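Putative xanthine dehydrogenase YAGS fad-binding subunit (Escherichia coli, PDB 5G5G) probably oxidises aldehydes in the periplasm, as the molybdenum- and pterin cytosine dinucleotide-binding subunit of a three-chain enzyme of the xanthine dehydrogenase family. Local coordinates at residues C[71-82]-C[112-122]; C[188-198]-C[265-275]. One frame throughout, in Å; residues are numbered along the deposited sequence. Where two conformers were deposited one is given.

In the fold
Contacts 1 and 2 belong to one mixed seven-stranded sheet. Contact 1 pairs its outermost strand, 77-82, with strand 111-117. Contact 2 pairs strands 194-200 and 266-269 further in. Strand 49-55 lies between the two pairs. The contacts also meet directly on the side covered by helix 250-262: L114 packs on V268, and V116 on V266. Contact 1 is partly buried and far from the centre of the chain. Its chemistry is aliphatic packing, a bulged backbone pairing and a polar corner. Contact 2 is buried and more regular in pairing. It runs on into a loop where an arginine grips backbone beside the iron-sulfur cluster.

Contact 1: C[71-82]-C[112-122]; sequences AQKAPGVLAVIT and IALVVAETFEQ
The side-chain amide of Q122 lies over the P75-G76 peptide, the two planes nearly parallel. Its OE1 sits above P75 C at 3.1 Å. With CG opposite the carbonyl carbon (chi1 -80°), the extended chain carries the amide there. At its other end NE2 donates to T119 OG1 at 3.0 Å, the hydroxyl tilted 18° from the amide plane. T119 OG1 also takes the backbone N-H of Q122, capping helix 120-127. A water joins P75 O to Q122 O. The carboxylate of E118 turns OE2 to L78 CD2, 3.7 Å away, while OE1 forms a salt bridge with R264. Beyond this corner strands 77-82 and 112-117 pair antiparallel, in the a/b hammerhead domain of the xanthine dehydrogenase family. A classic beta bulge interrupts the register: L78 and A79 both face V116. V116 O takes L78 N at 2.8 Å and, weakly, A79 N at 3.4 Å. On one face V77 CG2 crosses V115 CG1 at about a right angle, 3.9 Å apart. V80 lies alongside V115, CG2 to CG2 4.2 Å. V116 shares the other face with L114 and I81. At the bulge L78 CD1 meets V116 CG1 at 4.1 Å, and both residues lean on A49.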
loop_
_atom_site.group_PDB
_atom_site.type_symbol
_atom_site.label_atom_id
_atom_site.label_comp_id
_atom_site.label_asym_id
_atom_site.label_seq_id
_atom_site.Cartn_x
_atom_site.Cartn_y
_atom_site.Cartn_z
ATOM N N ALA C 71 -25.611 -9.524 -20.090
ATOM C CA ALA C 71 -25.066 -9.996 -18.843
ATOM C C ALA C 71 -25.968 -11.027 -18.193
ATOM O O ALA C 71 -25.507 -12.041 -17.728
ATOM C CB ALA C 71 -24.811 -8.852 -17.911
ATOM N N GLN C 72 -27.281 -10.787 -18.201
ATOM C CA GLN C 72 -28.241 -11.717 -17.647
ATOM C C GLN C 72 -28.208 -13.064 -18.310
ATOM O O GLN C 72 -28.432 -14.071 -17.647
ATOM C CB GLN C 72 -29.644 -11.095 -17.759
ATOM C CG GLN C 72 -30.763 -11.917 -17.161
ATOM C CD GLN C 72 -30.628 -12.050 -15.648
ATOM O OE1 GLN C 72 -30.301 -11.130 -14.958
ATOM N NE2 GLN C 72 -30.851 -13.247 -15.162
ATOM N N LYS C 73 -27.903 -13.097 -19.601
ATOM C CA LYS C 73 -27.862 -14.308 -20.357
ATOM C C LYS C 73 -26.516 -15.021 -20.288
ATOM O O LYS C 73 -26.430 -16.149 -20.783
ATOM C CB LYS C 73 -28.227 -14.051 -21.811
ATOM C CG LYS C 73 -29.691 -13.656 -22.002
ATOM C CD LYS C 73 -30.012 -13.478 -23.478
ATOM C CE LYS C 73 -29.300 -12.231 -23.996
ATOM N NZ LYS C 73 -29.619 -11.988 -25.416
ATOM N N ALA C 74 -25.515 -14.394 -19.665
ATOM C CA ALA C 74 -24.162 -14.957 -19.618
ATOM C C ALA C 74 -24.131 -16.184 -18.683
ATOM O O ALA C 74 -25.000 -16.351 -17.810
ATOM C CB ALA C 74 -23.155 -13.916 -19.235
ATOM N N PRO C 75 -23.156 -17.090 -18.907
ATOM C CA PRO C 75 -23.036 -18.332 -18.164
ATOM C C PRO C 75 -22.985 -18.104 -16.674
ATOM O O PRO C 75 -22.211 -17.250 -16.184
ATOM C CB PRO C 75 -21.712 -18.902 -18.696
ATOM C CG PRO C 75 -21.719 -18.421 -20.111
ATOM C CD PRO C 75 -22.160 -17.028 -19.991
ATOM N N GLY C 76 -23.828 -18.848 -15.952
ATOM C CA GLY C 76 -23.782 -18.858 -14.500
ATOM C C GLY C 76 -24.425 -17.624 -13.809
ATOM O O GLY C 76 -24.365 -17.496 -12.574
ATOM N N VAL C 77 -25.009 -16.697 -14.594
ATOM C CA VAL C 77 -25.484 -15.400 -14.015
ATOM C C VAL C 77 -26.861 -15.631 -13.378
ATOM O O VAL C 77 -27.724 -16.273 -13.950
ATOM C CB VAL C 77 -25.522 -14.275 -15.073
ATOM C CG1 VAL C 77 -26.240 -13.036 -14.547
ATOM C CG2 VAL C 77 -24.095 -13.879 -15.415
ATOM N N LEU C 78 -27.032 -15.069 -12.179
ATOM C CA LEU C 78 -28.256 -15.115 -11.413
ATOM C C LEU C 78 -29.060 -13.828 -11.545
ATOM O O LEU C 78 -30.282 -13.908 -11.687
ATOM C CB LEU C 78 -27.964 -15.315 -9.910
ATOM C CG LEU C 78 -27.269 -16.612 -9.451
ATOM C CD1 LEU C 78 -27.282 -16.664 -7.929
ATOM C CD2 LEU C 78 -28.032 -17.770 -9.997
ATOM N N ALA C 79 -28.421 -12.680 -11.505
ATOM C CA ALA C 79 -29.123 -11.390 -11.599
ATOM C C ALA C 79 -28.108 -10.273 -11.852
ATOM O O ALA C 79 -26.895 -10.452 -11.684
ATOM C CB ALA C 79 -29.836 -11.096 -10.283
ATOM N N VAL C 80 -28.634 -9.103 -12.237
ATOM C CA VAL C 80 -27.801 -7.907 -12.299
ATOM C C VAL C 80 -28.512 -6.807 -11.510
ATOM O O VAL C 80 -29.657 -6.473 -11.834
ATOM C CB VAL C 80 -27.587 -7.419 -13.769
ATOM C CG1 VAL C 80 -26.648 -6.216 -13.790
ATOM C CG2 VAL C 80 -27.046 -8.575 -14.618
ATOM N N ILE C 81 -27.838 -6.268 -10.508
ATOM C CA ILE C 81 -28.365 -5.203 -9.658
ATOM C C ILE C 81 -28.024 -3.855 -10.258
ATOM O O ILE C 81 -26.870 -3.646 -10.629
ATOM C CB ILE C 81 -27.775 -5.262 -8.253
ATOM C CG1 ILE C 81 -27.851 -6.699 -7.720
ATOM C CG2 ILE C 81 -28.459 -4.248 -7.327
ATOM C CD1 ILE C 81 -29.164 -7.390 -7.825
ATOM N N THR C 82 -29.005 -2.943 -10.295
ATOM C CA THR C 82 -28.808 -1.579 -10.776
ATOM C C THR C 82 -29.550 -0.601 -9.893
ATOM O O THR C 82 -30.393 -1.021 -9.143
ATOM C CB THR C 82 -29.376 -1.419 -12.201
ATOM O OG1 THR C 82 -30.809 -1.566 -12.174
ATOM C CG2 THR C 82 -28.817 -2.482 -13.121
ATOM N N ILE C 112 -22.158 1.330 -10.614
ATOM C CA ILE C 112 -23.435 1.462 -11.334
ATOM C C ILE C 112 -24.213 0.170 -11.497
ATOM O O ILE C 112 -25.396 0.195 -11.862
ATOM C CB ILE C 112 -23.307 2.182 -12.693
ATOM C CG1 ILE C 112 -22.375 1.397 -13.642
ATOM C CG2 ILE C 112 -22.822 3.599 -12.462
ATOM C CD1 ILE C 112 -22.336 1.949 -15.059
ATOM N N ALA C 113 -23.553 -0.960 -11.290
ATOM C CA ALA C 113 -24.223 -2.245 -11.399
ATOM C C ALA C 113 -23.403 -3.317 -10.673
ATOM O O ALA C 113 -22.206 -3.109 -10.355
ATOM C CB ALA C 113 -24.476 -2.642 -12.849
ATOM N N LEU C 114 -24.078 -4.436 -10.384
ATOM C CA LEU C 114 -23.404 -5.613 -9.813
ATOM C C LEU C 114 -23.944 -6.845 -10.498
ATOM O O LEU C 114 -25.143 -7.064 -10.494
ATOM C CB LEU C 114 -23.643 -5.737 -8.302
ATOM C CG LEU C 114 -22.913 -6.923 -7.635
ATOM C CD1 LEU C 114 -21.536 -6.470 -7.172
ATOM C CD2 LEU C 114 -23.730 -7.508 -6.499
ATOM N N VAL C 115 -23.065 -7.637 -11.120
ATOM C CA VAL C 115 -23.522 -8.907 -11.686
ATOM C C VAL C 115 -23.274 -10.003 -10.655
ATOM O O VAL C 115 -22.149 -10.086 -10.149
ATOM C CB VAL C 115 -22.757 -9.264 -12.963
ATOM C CG1 VAL C 115 -23.220 -10.594 -13.517
ATOM C CG2 VAL C 115 -22.921 -8.187 -14.022
ATOM N N VAL C 116 -24.285 -10.828 -10.369
ATOM C CA VAL C 116 -24.218 -11.903 -9.402
ATOM C C VAL C 116 -24.211 -13.193 -10.204
ATOM O O VAL C 116 -25.074 -13.379 -11.074
ATOM C CB VAL C 116 -25.498 -11.888 -8.520
ATOM C CG1 VAL C 116 -25.449 -12.991 -7.490
ATOM C CG2 VAL C 116 -25.608 -10.542 -7.851
ATOM N N ALA C 117 -23.220 -14.046 -9.963
ATOM C CA ALA C 117 -23.115 -15.321 -10.666
ATOM C C ALA C 117 -22.646 -16.461 -9.736
ATOM O O ALA C 117 -22.260 -16.241 -8.611
ATOM C CB ALA C 117 -22.165 -15.169 -11.830
ATOM N N GLU C 118 -22.668 -17.669 -10.272
ATOM C CA GLU C 118 -22.390 -18.885 -9.520
ATOM C C GLU C 118 -20.914 -18.987 -9.122
ATOM O O GLU C 118 -20.599 -19.558 -8.076
ATOM C CB GLU C 118 -22.781 -20.085 -10.364
ATOM C CG GLU C 118 -24.281 -20.229 -10.494
ATOM C CD GLU C 118 -24.946 -20.785 -9.250
ATOM O OE1 GLU C 118 -24.243 -21.144 -8.262
ATOM O OE2 GLU C 118 -26.181 -20.866 -9.248
ATOM N N THR C 119 -20.047 -18.403 -9.942
ATOM C CA THR C 119 -18.620 -18.407 -9.687
ATOM C C THR C 119 -18.029 -17.031 -9.906
ATOM O O THR C 119 -18.571 -16.215 -10.675
ATOM C CB THR C 119 -17.856 -19.432 -10.556
ATOM O OG1 THR C 119 -17.947 -19.039 -11.923
ATOM C CG2 THR C 119 -18.405 -20.805 -10.378
ATOM N N PHE C 120 -16.888 -16.787 -9.264
ATOM C CA PHE C 120 -16.126 -15.540 -9.492
ATOM C C PHE C 120 -15.840 -15.261 -10.996
ATOM O O PHE C 120 -16.034 -14.141 -11.501
ATOM C CB PHE C 120 -14.810 -15.593 -8.721
ATOM C CG PHE C 120 -13.948 -14.408 -8.938
ATOM C CD1 PHE C 120 -14.337 -13.186 -8.529
ATOM C CD2 PHE C 120 -12.760 -14.543 -9.631
ATOM C CE1 PHE C 120 -13.550 -12.082 -8.758
ATOM C CE2 PHE C 120 -11.942 -13.466 -9.825
ATOM C CZ PHE C 120 -12.339 -12.233 -9.434
ATOM N N GLU C 121 -15.335 -16.250 -11.681
ATOM C CA GLU C 121 -14.935 -16.042 -13.060
ATOM C C GLU C 121 -16.133 -15.734 -13.951
ATOM O O GLU C 121 -16.052 -14.920 -14.880
ATOM C CB GLU C 121 -14.156 -17.265 -13.587
ATOM C CG GLU C 121 -12.870 -17.518 -12.759
ATOM C CD GLU C 121 -13.050 -18.392 -11.479
ATOM O OE1 GLU C 121 -14.182 -18.817 -11.116
ATOM O OE2 GLU C 121 -12.006 -18.597 -10.754
ATOM N N GLN C 122 -17.234 -16.436 -13.698
ATOM C CA GLN C 122 -18.453 -16.161 -14.475
ATOM C C GLN C 122 -18.994 -14.751 -14.193
ATOM O O GLN C 122 -19.463 -14.070 -15.150
ATOM C CB GLN C 122 -19.499 -17.205 -14.226
ATOM C CG GLN C 122 -19.235 -18.470 -15.038
ATOM C CD GLN C 122 -20.189 -19.600 -14.791
ATOM O OE1 GLN C 122 -20.829 -20.117 -15.729
ATOM N NE2 GLN C 122 -20.326 -19.994 -13.515
HETATM O O HOH W 1 -20.264 -15.621 -17.407
#

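Contact 2: C[188-198]-C[265-275]; sequences MAMEPHASMAV and PVKVMLPRPSI
R272 meets the loop at A189 end-on, both terminal nitrogens on one carbonyl oxygen. NH2 lies 2.8 Å and NH1 3.0 Å from A189 O, which is close to the guanidinium plane. The NH2 bond uses a lone pair of A189 O. NH2 also bonds to backbone of another protein chain. CG stands opposite the backbone N (chi1 -179°), and bends at chi2 and chi3 then curl the chain toward the loop. An alanine here removes the guanidinium, so the buried A189 O would probably lose both donors and the loop beside the iron-sulfur cluster, which M190 touches, would be less firmly held. P192 crosses R272 at about a right angle, its CD 3.7 Å from NH2. M269 crosses P192 obliquely, CG to CB 3.6 Å. I275 CD1 reaches P192 CB at 3.9 Å and also the edge of the H193 ring. H193 CB packs on L270 CD1 at 3.7 Å. From here the strands pair antiparallel, A194 with M269 through A197 with V266. Beyond them V198 and P265 lie side by side, CG2 to CB 3.6 Å. S195, A197 and L270 face helix 250-262. Strand 203-208 flanks 194-198, and strand 49-55 flanks 266-269.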
loop_
_atom_site.group_PDB
_atom_site.type_symbol
_atom_site.label_atom_id
_atom_site.label_comp_id
_atom_site.label_asym_id
_atom_site.label_seq_id
_atom_site.Cartn_x
_atom_site.Cartn_y
_atom_site.Cartn_z
ATOM N N MET C 188 -4.612 2.325 0.109
ATOM C CA MET C 188 -3.970 1.104 -0.338
ATOM C C MET C 188 -3.901 0.041 0.754
ATOM O O MET C 188 -2.923 -0.699 0.878
ATOM C CB MET C 188 -2.554 1.357 -0.873
ATOM C CG MET C 188 -2.429 2.494 -1.866
ATOM S SD MET C 188 -3.219 2.195 -3.453
ATOM C CE MET C 188 -2.223 1.017 -4.157
ATOM N N ALA C 189 -4.961 -0.080 1.557
ATOM C CA ALA C 189 -4.991 -1.150 2.561
ATOM C C ALA C 189 -4.902 -2.480 1.848
ATOM O O ALA C 189 -5.519 -2.655 0.782
ATOM C CB ALA C 189 -6.276 -1.089 3.389
ATOM N N MET C 190 -4.129 -3.408 2.412
ATOM C CA MET C 190 -3.769 -4.602 1.647
ATOM C C MET C 190 -4.963 -5.497 1.434
ATOM O O MET C 190 -4.979 -6.214 0.458
ATOM C CB MET C 190 -2.622 -5.339 2.306
ATOM C CG MET C 190 -1.889 -6.308 1.382
ATOM S SD MET C 190 -1.212 -5.590 -0.124
ATOM C CE MET C 190 -0.342 -4.208 0.521
ATOM N N GLU C 191 -5.969 -5.461 2.322
ATOM C CA GLU C 191 -7.235 -6.165 2.060
ATOM C C GLU C 191 -8.152 -5.263 1.254
ATOM O O GLU C 191 -8.596 -4.233 1.753
ATOM C CB GLU C 191 -7.916 -6.638 3.370
ATOM C CG GLU C 191 -9.252 -7.358 3.163
ATOM C CD GLU C 191 -10.140 -7.362 4.410
ATOM O OE1 GLU C 191 -9.918 -6.546 5.350
ATOM O OE2 GLU C 191 -11.073 -8.183 4.424
ATOM N N PRO C 192 -8.514 -5.699 0.030
ATOM C CA PRO C 192 -9.500 -4.960 -0.718
ATOM C C PRO C 192 -10.782 -4.922 0.081
ATOM O O PRO C 192 -11.129 -5.920 0.762
ATOM C CB PRO C 192 -9.684 -5.845 -2.005
ATOM C CG PRO C 192 -8.374 -6.533 -2.197
ATOM C CD PRO C 192 -7.978 -6.832 -0.748
ATOM N N HIS C 193 -11.541 -3.858 -0.084
ATOM C CA HIS C 193 -12.836 -3.775 0.554
ATOM C C HIS C 193 -13.671 -4.987 0.103
ATOM O O HIS C 193 -13.723 -5.323 -1.074
ATOM C CB HIS C 193 -13.580 -2.511 0.143
ATOM C CG HIS C 193 -12.975 -1.247 0.642
ATOM N ND1 HIS C 193 -11.763 -0.768 0.213
ATOM C CD2 HIS C 193 -13.422 -0.359 1.557
ATOM C CE1 HIS C 193 -11.496 0.364 0.832
ATOM N NE2 HIS C 193 -12.491 0.643 1.645
ATOM N N ALA C 194 -14.315 -5.641 1.066
ATOM C CA ALA C 194 -15.180 -6.775 0.781
ATOM C C ALA C 194 -16.247 -7.015 1.821
ATOM O O ALA C 194 -16.037 -6.718 2.998
ATOM C CB ALA C 194 -14.340 -8.044 0.620
ATOM N N SER C 195 -17.357 -7.622 1.385
ATOM C CA SER C 195 -18.477 -7.924 2.275
ATOM C C SER C 195 -19.200 -9.168 1.791
ATOM O O SER C 195 -19.230 -9.468 0.574
ATOM C CB SER C 195 -19.493 -6.763 2.334
ATOM O OG SER C 195 -18.935 -5.543 2.807
ATOM N N MET C 196 -19.804 -9.874 2.715
ATOM C CA MET C 196 -20.731 -10.974 2.414
ATOM C C MET C 196 -22.022 -10.729 3.151
ATOM O O MET C 196 -22.006 -10.418 4.362
ATOM C CB MET C 196 -20.147 -12.330 2.813
ATOM C CG MET C 196 -21.072 -13.470 2.482
ATOM S SD MET C 196 -20.359 -15.099 2.710
ATOM C CE MET C 196 -20.522 -15.245 4.481
ATOM N N ALA C 197 -23.145 -10.855 2.436
ATOM C CA ALA C 197 -24.478 -10.668 3.037
ATOM C C ALA C 197 -25.272 -11.936 3.021
ATOM O O ALA C 197 -25.264 -12.646 2.021
ATOM C CB ALA C 197 -25.233 -9.589 2.326
ATOM N N VAL C 198 -26.009 -12.190 4.091
ATOM C CA VAL C 198 -27.023 -13.257 4.191
ATOM C C VAL C 198 -28.262 -12.612 4.797
ATOM O O VAL C 198 -28.192 -11.959 5.889
ATOM C CB VAL C 198 -26.595 -14.414 5.152
ATOM C CG1 VAL C 198 -27.674 -15.465 5.380
ATOM C CG2 VAL C 198 -25.340 -15.086 4.683
ATOM N N PRO C 265 -26.958 -16.056 -0.185
ATOM C CA PRO C 265 -25.843 -15.181 0.230
ATOM C C PRO C 265 -24.978 -14.770 -0.999
ATOM O O PRO C 265 -24.876 -15.513 -1.995
ATOM C CB PRO C 265 -25.012 -16.045 1.187
ATOM C CG PRO C 265 -25.921 -17.129 1.612
ATOM C CD PRO C 265 -26.925 -17.352 0.507
ATOM N N VAL C 266 -24.455 -13.561 -0.930
ATOM C CA VAL C 266 -23.626 -13.011 -1.989
ATOM C C VAL C 266 -22.432 -12.348 -1.339
ATOM O O VAL C 266 -22.581 -11.640 -0.350
ATOM C CB VAL C 266 -24.388 -11.976 -2.847
ATOM C CG1 VAL C 266 -23.454 -11.328 -3.885
ATOM C CG2 VAL C 266 -25.613 -12.613 -3.503
ATOM N N LYS C 267 -21.256 -12.581 -1.900
ATOM C CA LYS C 267 -20.050 -11.858 -1.477
ATOM C C LYS C 267 -19.474 -11.042 -2.597
ATOM O O LYS C 267 -19.566 -11.420 -3.773
ATOM C CB LYS C 267 -19.018 -12.783 -0.864
ATOM C CG LYS C 267 -18.542 -13.895 -1.703
ATOM C CD LYS C 267 -17.582 -14.727 -0.865
ATOM C CE LYS C 267 -16.733 -15.650 -1.656
ATOM N NZ LYS C 267 -15.668 -16.352 -0.887
ATOM N N VAL C 268 -18.979 -9.886 -2.238
ATOM C CA VAL C 268 -18.510 -8.859 -3.174
ATOM C C VAL C 268 -17.184 -8.288 -2.666
ATOM O O VAL C 268 -17.100 -7.874 -1.507
ATOM C CB VAL C 268 -19.509 -7.683 -3.251
ATOM C CG1 VAL C 268 -18.985 -6.584 -4.179
ATOM C CG2 VAL C 268 -20.873 -8.178 -3.742
ATOM N N MET C 269 -16.161 -8.301 -3.510
ATOM C CA MET C 269 -14.903 -7.621 -3.224
ATOM C C MET C 269 -14.709 -6.527 -4.280
ATOM O O MET C 269 -15.001 -6.750 -5.473
ATOM C CB MET C 269 -13.750 -8.605 -3.332
ATOM C CG MET C 269 -12.399 -8.007 -2.982
ATOM S SD MET C 269 -11.029 -9.234 -3.044
ATOM C CE MET C 269 -11.767 -10.449 -1.994
ATOM N N LEU C 270 -14.241 -5.373 -3.873
ATOM C CA LEU C 270 -13.889 -4.319 -4.847
ATOM C C LEU C 270 -12.526 -4.692 -5.455
ATOM O O LEU C 270 -11.525 -4.792 -4.736
ATOM C CB LEU C 270 -13.813 -2.959 -4.184
ATOM C CG LEU C 270 -15.048 -2.520 -3.388
ATOM C CD1 LEU C 270 -14.886 -1.071 -2.950
ATOM C CD2 LEU C 270 -16.241 -2.642 -4.254
ATOM N N PRO C 271 -12.467 -4.892 -6.763
ATOM C CA PRO C 271 -11.158 -5.241 -7.357
ATOM C C PRO C 271 -10.146 -4.110 -7.141
ATOM O O PRO C 271 -10.537 -2.934 -7.198
ATOM C CB PRO C 271 -11.494 -5.385 -8.838
ATOM C CG PRO C 271 -12.992 -5.590 -8.902
ATOM C CD PRO C 271 -13.561 -4.881 -7.735
ATOM N N ARG C 272 -8.876 -4.467 -6.908
ATOM C CA ARG C 272 -7.842 -3.487 -6.596
ATOM C C ARG C 272 -7.840 -2.307 -7.615
ATOM O O ARG C 272 -7.751 -1.144 -7.180
ATOM C CB ARG C 272 -6.455 -4.137 -6.483
ATOM C CG ARG C 272 -5.337 -3.174 -6.137
ATOM C CD ARG C 272 -5.516 -2.472 -4.815
ATOM N NE ARG C 272 -5.459 -3.438 -3.750
ATOM C CZ ARG C 272 -5.630 -3.176 -2.469
ATOM N NH1 ARG C 272 -5.927 -1.927 -2.064
ATOM N NH2 ARG C 272 -5.512 -4.177 -1.601
ATOM N N PRO C 273 -7.888 -2.581 -8.920
ATOM C CA PRO C 273 -7.884 -1.447 -9.873
ATOM C C PRO C 273 -9.034 -0.451 -9.751
ATOM O O PRO C 273 -8.892 0.691 -10.242
ATOM C CB PRO C 273 -7.858 -2.114 -11.257
ATOM C CG PRO C 273 -7.471 -3.532 -11.036
ATOM C CD PRO C 273 -7.808 -3.881 -9.631
ATOM N N SER C 274 -10.136 -0.855 -9.128
ATOM C CA SER C 274 -11.281 0.026 -8.915
ATOM C C SER C 274 -11.214 0.838 -7.634
ATOM O O SER C 274 -11.954 1.825 -7.507
ATOM C CB SER C 274 -12.572 -0.772 -8.875
ATOM O OG SER C 274 -12.698 -1.468 -7.664
ATOM N N ILE C 275 -10.363 0.437 -6.697
ATOM C CA ILE C 275 -10.354 1.015 -5.359
ATOM C C ILE C 275 -9.964 2.503 -5.351
ATOM O O ILE C 275 -10.693 3.296 -4.811
ATOM C CB ILE C 275 -9.613 0.158 -4.322
ATOM C CG1 ILE C 275 -10.421 -1.134 -4.112
ATOM C CG2 ILE C 275 -9.452 0.919 -3.000
ATOM C CD1 ILE C 275 -9.713 -2.154 -3.263
#